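Local coordinates for protein siroheme decarboxylase (Hydrogenobacter thermophilus, PDB 4CH7) that catalyses the decarboxylation of siroheme to 12,18-didecarboxysiroheme, a step in heme d1 biosynthesis, at residues A[231-243]-A[273-287]. Residues are numbered along the deposited sequence; the frame is centred on the assembly and turned at random.
Sequences YVANAMSVWEVPE and YNLFAMMHGKGQEEI
N274 meets V241 with both ends of its amide, as a second backbone peptide would. OD1 receives V241 N in the carbonyl plane, on a lone pair, at 2.7 Å, while ND2 reaches V241 O at a short 2.5 Å. With CG between the backbone N and the carbonyl carbon (chi1 55°), the amide is placed to take both. Asparagine suits this place by carrying an acceptor and a donor together; an alanine here would probably leave the V241 N-H and carbonyl without these partners and the chain after W239 less firmly tied to the neighbouring strand. N274 and L275 both give their backbone N-H to W239 O, a classic beta bulge, beyond which strands 233-239 and 275-281 pair antiparallel to A233 and G281.

On the face carrying A235, S237 and W239, the selenomethionine M279 runs extended beyond CG. Its CB lies beside A235 O, CG passes near S237 OG, SE rests 3.7 Å from S237 CB, and CE ends 3.6 Å from W239 CZ2, at the indole edge. Serine suits the place beside it because its small hydroxyl links two groups: OG accepts W239 NE1 at 2.8 Å, near the indole plane, and donates to A277 O in a very short bond. Helix 246-254 adds cover through V249 on L275.

Around V238 and M236 the other face is apolar: V238 lays CG1 over the centre of the F276 ring and CG2 over the Y273 ring, a branched residue serving two aromatics. Toward A233 that face turns polar with N234 and H280, whose ring forms an offset stack with Y231, centroids 3.5 Å apart. Backbone bonds and the N274 amide thus set the register of two adjoining barrel strands in the second AsnC-like ligand-binding domain, while the side chain of M236, packed alongside M278 in the apolar cluster, lies about 8 Å from that of H93, inferred to be the active-site residue.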
loop_
_atom_site.group_PDB
_atom_site.type_symbol
_atom_site.label_atom_id
_atom_site.label_comp_id
_atom_site.label_asym_id
_atom_site.label_seq_id
_atom_site.Cartn_x
_atom_site.Cartn_y
_atom_site.Cartn_z
ATOM N N TYR A 231 12.143 7.967 -9.539
ATOM C CA TYR A 231 12.685 8.726 -10.658
ATOM C C TYR A 231 12.599 10.226 -10.386
ATOM O O TYR A 231 12.156 10.647 -9.315
ATOM C CB TYR A 231 11.939 8.384 -11.954
ATOM C CG TYR A 231 12.141 6.964 -12.448
ATOM C CD1 TYR A 231 11.675 5.878 -11.716
ATOM C CD2 TYR A 231 12.794 6.710 -13.648
ATOM C CE1 TYR A 231 11.858 4.583 -12.159
ATOM C CE2 TYR A 231 12.978 5.415 -14.101
ATOM C CZ TYR A 231 12.509 4.356 -13.352
ATOM O OH TYR A 231 12.688 3.065 -13.797
ATOM N N VAL A 232 13.030 11.021 -11.361
ATOM C CA VAL A 232 12.913 12.474 -11.290
ATOM C C VAL A 232 11.445 12.877 -11.328
ATOM O O VAL A 232 10.844 13.165 -10.295
ATOM C CB VAL A 232 13.642 13.156 -12.466
ATOM C CG1 VAL A 232 13.622 14.671 -12.305
ATOM C CG2 VAL A 232 15.073 12.652 -12.565
ATOM N N ALA A 233 10.873 12.890 -12.527
ATOM C CA ALA A 233 9.473 13.259 -12.704
ATOM C C ALA A 233 8.551 12.064 -12.493
ATOM O O ALA A 233 8.866 10.943 -12.894
ATOM C CB ALA A 233 9.250 13.858 -14.081
ATOM N N ASN A 234 7.408 12.314 -11.863
ATOM C CA ASN A 234 6.417 11.274 -11.635
ATOM C C ASN A 234 5.011 11.806 -11.866
ATOM O O ASN A 234 4.738 12.985 -11.633
ATOM C CB ASN A 234 6.538 10.718 -10.215
ATOM C CG ASN A 234 7.849 9.996 -9.981
ATOM O OD1 ASN A 234 7.942 8.784 -10.161
ATOM N ND2 ASN A 234 8.873 10.740 -9.577
ATOM N N ALA A 235 4.121 10.937 -12.328
ATOM C CA ALA A 235 2.741 11.331 -12.564
ATOM C C ALA A 235 1.793 10.159 -12.414
ATOM O O ALA A 235 2.101 9.035 -12.819
ATOM C CB ALA A 235 2.586 11.950 -13.943
HETATM N N MSE A 236 0.643 10.434 -11.812
HETATM C CA MSE A 236 -0.478 9.515 -11.870
HETATM C C MSE A 236 -1.234 9.836 -13.147
HETATM O O MSE A 236 -1.854 10.895 -13.256
HETATM C CB MSE A 236 -1.387 9.694 -10.651
HETATM C CG MSE A 236 -2.797 9.150 -10.825
HETATM SE SE MSE A 236 -3.882 9.440 -9.242
HETATM C CE MSE A 236 -2.804 8.438 -7.979
ATOM N N SER A 237 -1.145 8.949 -14.132
ATOM C CA SER A 237 -1.917 9.117 -15.354
ATOM C C SER A 237 -3.284 8.481 -15.146
ATOM O O SER A 237 -3.383 7.340 -14.691
ATOM C CB SER A 237 -1.204 8.477 -16.543
ATOM O OG SER A 237 -1.202 7.068 -16.437
ATOM N N VAL A 238 -4.339 9.229 -15.449
ATOM C CA VAL A 238 -5.693 8.705 -15.311
ATOM C C VAL A 238 -6.371 8.629 -16.676
ATOM O O VAL A 238 -6.245 9.541 -17.490
ATOM C CB VAL A 238 -6.531 9.529 -14.308
ATOM C CG1 VAL A 238 -5.929 9.426 -12.917
ATOM C CG2 VAL A 238 -6.623 10.982 -14.741
ATOM N N TRP A 239 -7.076 7.530 -16.925
ATOM C CA TRP A 239 -7.633 7.272 -18.246
ATOM C C TRP A 239 -9.098 6.863 -18.183
ATOM O O TRP A 239 -9.516 6.144 -17.272
ATOM C CB TRP A 239 -6.829 6.170 -18.942
ATOM C CG TRP A 239 -5.352 6.440 -18.969
ATOM C CD1 TRP A 239 -4.466 6.257 -17.949
ATOM C CD2 TRP A 239 -4.592 6.939 -20.077
ATOM N NE1 TRP A 239 -3.201 6.618 -18.352
ATOM C CE2 TRP A 239 -3.252 7.040 -19.655
ATOM C CE3 TRP A 239 -4.913 7.309 -21.386
ATOM C CZ2 TRP A 239 -2.235 7.499 -20.499
ATOM C CZ3 TRP A 239 -3.906 7.768 -22.218
ATOM C CH2 TRP A 239 -2.585 7.858 -21.774
ATOM N N GLU A 240 -9.880 7.328 -19.152
ATOM C CA GLU A 240 -11.235 6.827 -19.325
ATOM C C GLU A 240 -11.220 5.755 -20.405
ATOM O O GLU A 240 -10.982 6.044 -21.579
ATOM C CB GLU A 240 -12.198 7.950 -19.700
ATOM C CG GLU A 240 -13.640 7.491 -19.859
ATOM C CD GLU A 240 -14.587 8.637 -20.139
ATOM O OE1 GLU A 240 -14.308 9.765 -19.680
ATOM O OE2 GLU A 240 -15.604 8.410 -20.824
ATOM N N VAL A 241 -11.459 4.514 -19.995
ATOM C CA VAL A 241 -11.369 3.372 -20.892
ATOM C C VAL A 241 -12.641 2.540 -20.802
ATOM O O VAL A 241 -13.132 2.282 -19.704
ATOM C CB VAL A 241 -10.162 2.480 -20.532
ATOM C CG1 VAL A 241 -10.004 1.348 -21.539
ATOM C CG2 VAL A 241 -8.891 3.304 -20.460
ATOM N N PRO A 242 -13.192 2.133 -21.960
ATOM C CA PRO A 242 -14.299 1.169 -21.947
ATOM C C PRO A 242 -13.875 -0.119 -21.243
ATOM O O PRO A 242 -12.828 -0.675 -21.570
ATOM C CB PRO A 242 -14.566 0.912 -23.438
ATOM C CG PRO A 242 -13.358 1.452 -24.173
ATOM C CD PRO A 242 -12.865 2.585 -23.324
ATOM N N GLU A 243 -14.688 -0.579 -20.294
ATOM C CA GLU A 243 -14.311 -1.659 -19.382
ATOM C C GLU A 243 -14.020 -2.988 -20.079
ATOM O O GLU A 243 -13.378 -3.866 -19.503
ATOM C CB GLU A 243 -15.406 -1.867 -18.337
ATOM C CG GLU A 243 -16.281 -0.649 -18.101
ATOM C CD GLU A 243 -17.613 -1.017 -17.484
ATOM O OE1 GLU A 243 -17.810 -2.213 -17.179
ATOM O OE2 GLU A 243 -18.461 -0.117 -17.309
ATOM N N TYR A 273 -12.535 8.951 -14.868
ATOM C CA TYR A 273 -11.391 8.099 -15.176
ATOM C C TYR A 273 -11.446 6.788 -14.391
ATOM O O TYR A 273 -11.547 6.794 -13.162
ATOM C CB TYR A 273 -10.083 8.841 -14.902
ATOM C CG TYR A 273 -10.028 10.219 -15.527
ATOM C CD1 TYR A 273 -9.751 10.382 -16.877
ATOM C CD2 TYR A 273 -10.248 11.355 -14.764
ATOM C CE1 TYR A 273 -9.701 11.641 -17.448
ATOM C CE2 TYR A 273 -10.199 12.615 -15.323
ATOM C CZ TYR A 273 -9.926 12.754 -16.665
ATOM O OH TYR A 273 -9.879 14.012 -17.225
ATOM N N ASN A 274 -11.376 5.669 -15.107
ATOM C CA ASN A 274 -11.464 4.351 -14.486
ATOM C C ASN A 274 -10.144 3.576 -14.513
ATOM O O ASN A 274 -10.014 2.537 -13.859
ATOM C CB ASN A 274 -12.580 3.522 -15.133
ATOM C CG ASN A 274 -12.422 3.397 -16.639
ATOM O OD1 ASN A 274 -11.817 4.250 -17.284
ATOM N ND2 ASN A 274 -12.978 2.332 -17.208
ATOM N N LEU A 275 -9.169 4.072 -15.272
ATOM C CA LEU A 275 -7.850 3.440 -15.307
ATOM C C LEU A 275 -6.754 4.378 -14.814
ATOM O O LEU A 275 -6.569 5.472 -15.351
ATOM C CB LEU A 275 -7.517 2.920 -16.709
ATOM C CG LEU A 275 -6.166 2.215 -16.850
ATOM C CD1 LEU A 275 -6.034 1.097 -15.839
ATOM C CD2 LEU A 275 -5.986 1.672 -18.250
ATOM N N PHE A 276 -6.041 3.940 -13.779
ATOM C CA PHE A 276 -4.933 4.706 -13.218
ATOM C C PHE A 276 -3.625 4.007 -13.566
ATOM O O PHE A 276 -3.521 2.784 -13.449
ATOM C CB PHE A 276 -5.057 4.823 -11.695
ATOM C CG PHE A 276 -6.181 5.720 -11.225
ATOM C CD1 PHE A 276 -7.314 5.935 -12.006
ATOM C CD2 PHE A 276 -6.097 6.351 -9.991
ATOM C CE1 PHE A 276 -8.344 6.758 -11.565
ATOM C CE2 PHE A 276 -7.120 7.178 -9.542
ATOM C CZ PHE A 276 -8.245 7.380 -10.331
ATOM N N ALA A 277 -2.633 4.776 -14.003
ATOM C CA ALA A 277 -1.322 4.212 -14.312
ATOM C C ALA A 277 -0.206 5.135 -13.853
ATOM O O ALA A 277 -0.015 6.214 -14.415
ATOM C CB ALA A 277 -1.192 3.924 -15.802
HETATM N N MSE A 278 0.533 4.702 -12.836
HETATM C CA MSE A 278 1.643 5.490 -12.320
HETATM C C MSE A 278 2.748 5.576 -13.361
HETATM O O MSE A 278 3.310 4.562 -13.772
HETATM C CB MSE A 278 2.194 4.879 -11.032
HETATM C CG MSE A 278 1.175 4.715 -9.912
HETATM SE SE MSE A 278 0.159 6.328 -9.526
HETATM C CE MSE A 278 -1.471 5.866 -10.469
HETATM N N MSE A 279 3.047 6.794 -13.796
HETATM C CA MSE A 279 4.135 7.007 -14.737
HETATM C C MSE A 279 5.307 7.706 -14.058
HETATM O O MSE A 279 5.137 8.428 -13.071
HETATM C CB MSE A 279 3.668 7.812 -15.953
HETATM C CG MSE A 279 2.801 7.038 -16.940
HETATM SE SE MSE A 279 2.057 8.190 -18.310
HETATM C CE MSE A 279 1.071 6.872 -19.328
ATOM N N HIS A 280 6.500 7.469 -14.589
ATOM C CA HIS A 280 7.691 8.172 -14.146
ATOM C C HIS A 280 8.600 8.378 -15.344
ATOM O O HIS A 280 8.550 7.616 -16.312
ATOM C CB HIS A 280 8.421 7.395 -13.044
ATOM C CG HIS A 280 8.768 5.988 -13.419
ATOM N ND1 HIS A 280 8.253 4.893 -12.762
ATOM C CD2 HIS A 280 9.585 5.497 -14.383
ATOM C CE1 HIS A 280 8.733 3.787 -13.306
ATOM N NE2 HIS A 280 9.542 4.128 -14.292
ATOM N N GLY A 281 9.410 9.425 -15.288
ATOM C CA GLY A 281 10.358 9.708 -16.345
ATOM C C GLY A 281 11.453 10.593 -15.797
ATOM O O GLY A 281 11.434 10.957 -14.620
ATOM N N LYS A 282 12.414 10.936 -16.643
ATOM C CA LYS A 282 13.469 11.854 -16.242
ATOM C C LYS A 282 13.116 13.255 -16.726
ATOM O O LYS A 282 13.986 14.041 -17.105
ATOM C CB LYS A 282 14.821 11.376 -16.774
ATOM C CG LYS A 282 15.244 10.039 -16.168
ATOM C CD LYS A 282 16.260 9.295 -17.023
ATOM C CE LYS A 282 17.656 9.873 -16.888
ATOM N NZ LYS A 282 18.663 9.028 -17.592
ATOM N N GLY A 283 11.816 13.551 -16.690
ATOM C CA GLY A 283 11.276 14.825 -17.131
ATOM C C GLY A 283 9.780 14.724 -17.387
ATOM O O GLY A 283 9.292 13.670 -17.798
ATOM N N GLN A 284 9.056 15.813 -17.136
ATOM C CA GLN A 284 7.612 15.862 -17.374
ATOM C C GLN A 284 7.257 15.572 -18.831
ATOM O O GLN A 284 6.450 14.687 -19.115
ATOM C CB GLN A 284 7.043 17.233 -16.991
ATOM C CG GLN A 284 6.688 17.418 -15.520
ATOM C CD GLN A 284 5.675 18.530 -15.319
ATOM O OE1 GLN A 284 5.183 19.114 -16.283
ATOM N NE2 GLN A 284 5.356 18.824 -14.064
ATOM N N GLU A 285 7.860 16.337 -19.738
ATOM C CA GLU A 285 7.601 16.229 -21.174
ATOM C C GLU A 285 7.788 14.803 -21.683
ATOM O O GLU A 285 7.059 14.342 -22.564
ATOM C CB GLU A 285 8.525 17.179 -21.941
ATOM C CG GLU A 285 8.298 17.202 -23.442
ATOM C CD GLU A 285 6.984 17.853 -23.824
ATOM O OE1 GLU A 285 6.535 18.760 -23.092
ATOM O OE2 GLU A 285 6.407 17.465 -24.860
ATOM N N GLU A 286 8.767 14.107 -21.113
ATOM C CA GLU A 286 9.033 12.716 -21.453
ATOM C C GLU A 286 7.825 11.834 -21.137
ATOM O O GLU A 286 7.451 10.970 -21.932
ATOM C CB GLU A 286 10.267 12.221 -20.695
ATOM C CG GLU A 286 10.605 10.762 -20.947
ATOM C CD GLU A 286 11.776 10.285 -20.119
ATOM O OE1 GLU A 286 12.681 11.096 -19.836
ATOM O OE2 GLU A 286 11.785 9.096 -19.745
ATOM N N ILE A 287 7.223 12.057 -19.972
ATOM C CA ILE A 287 6.006 11.354 -19.579
ATOM C C ILE A 287 4.858 11.718 -20.522
ATOM O O ILE A 287 4.096 10.846 -20.947
ATOM C CB ILE A 287 5.618 11.673 -18.115
ATOM C CG1 ILE A 287 6.569 10.973 -17.140
ATOM C CG2 ILE A 287 4.186 11.253 -17.826
ATOM C CD1 ILE A 287 6.350 11.348 -15.686
#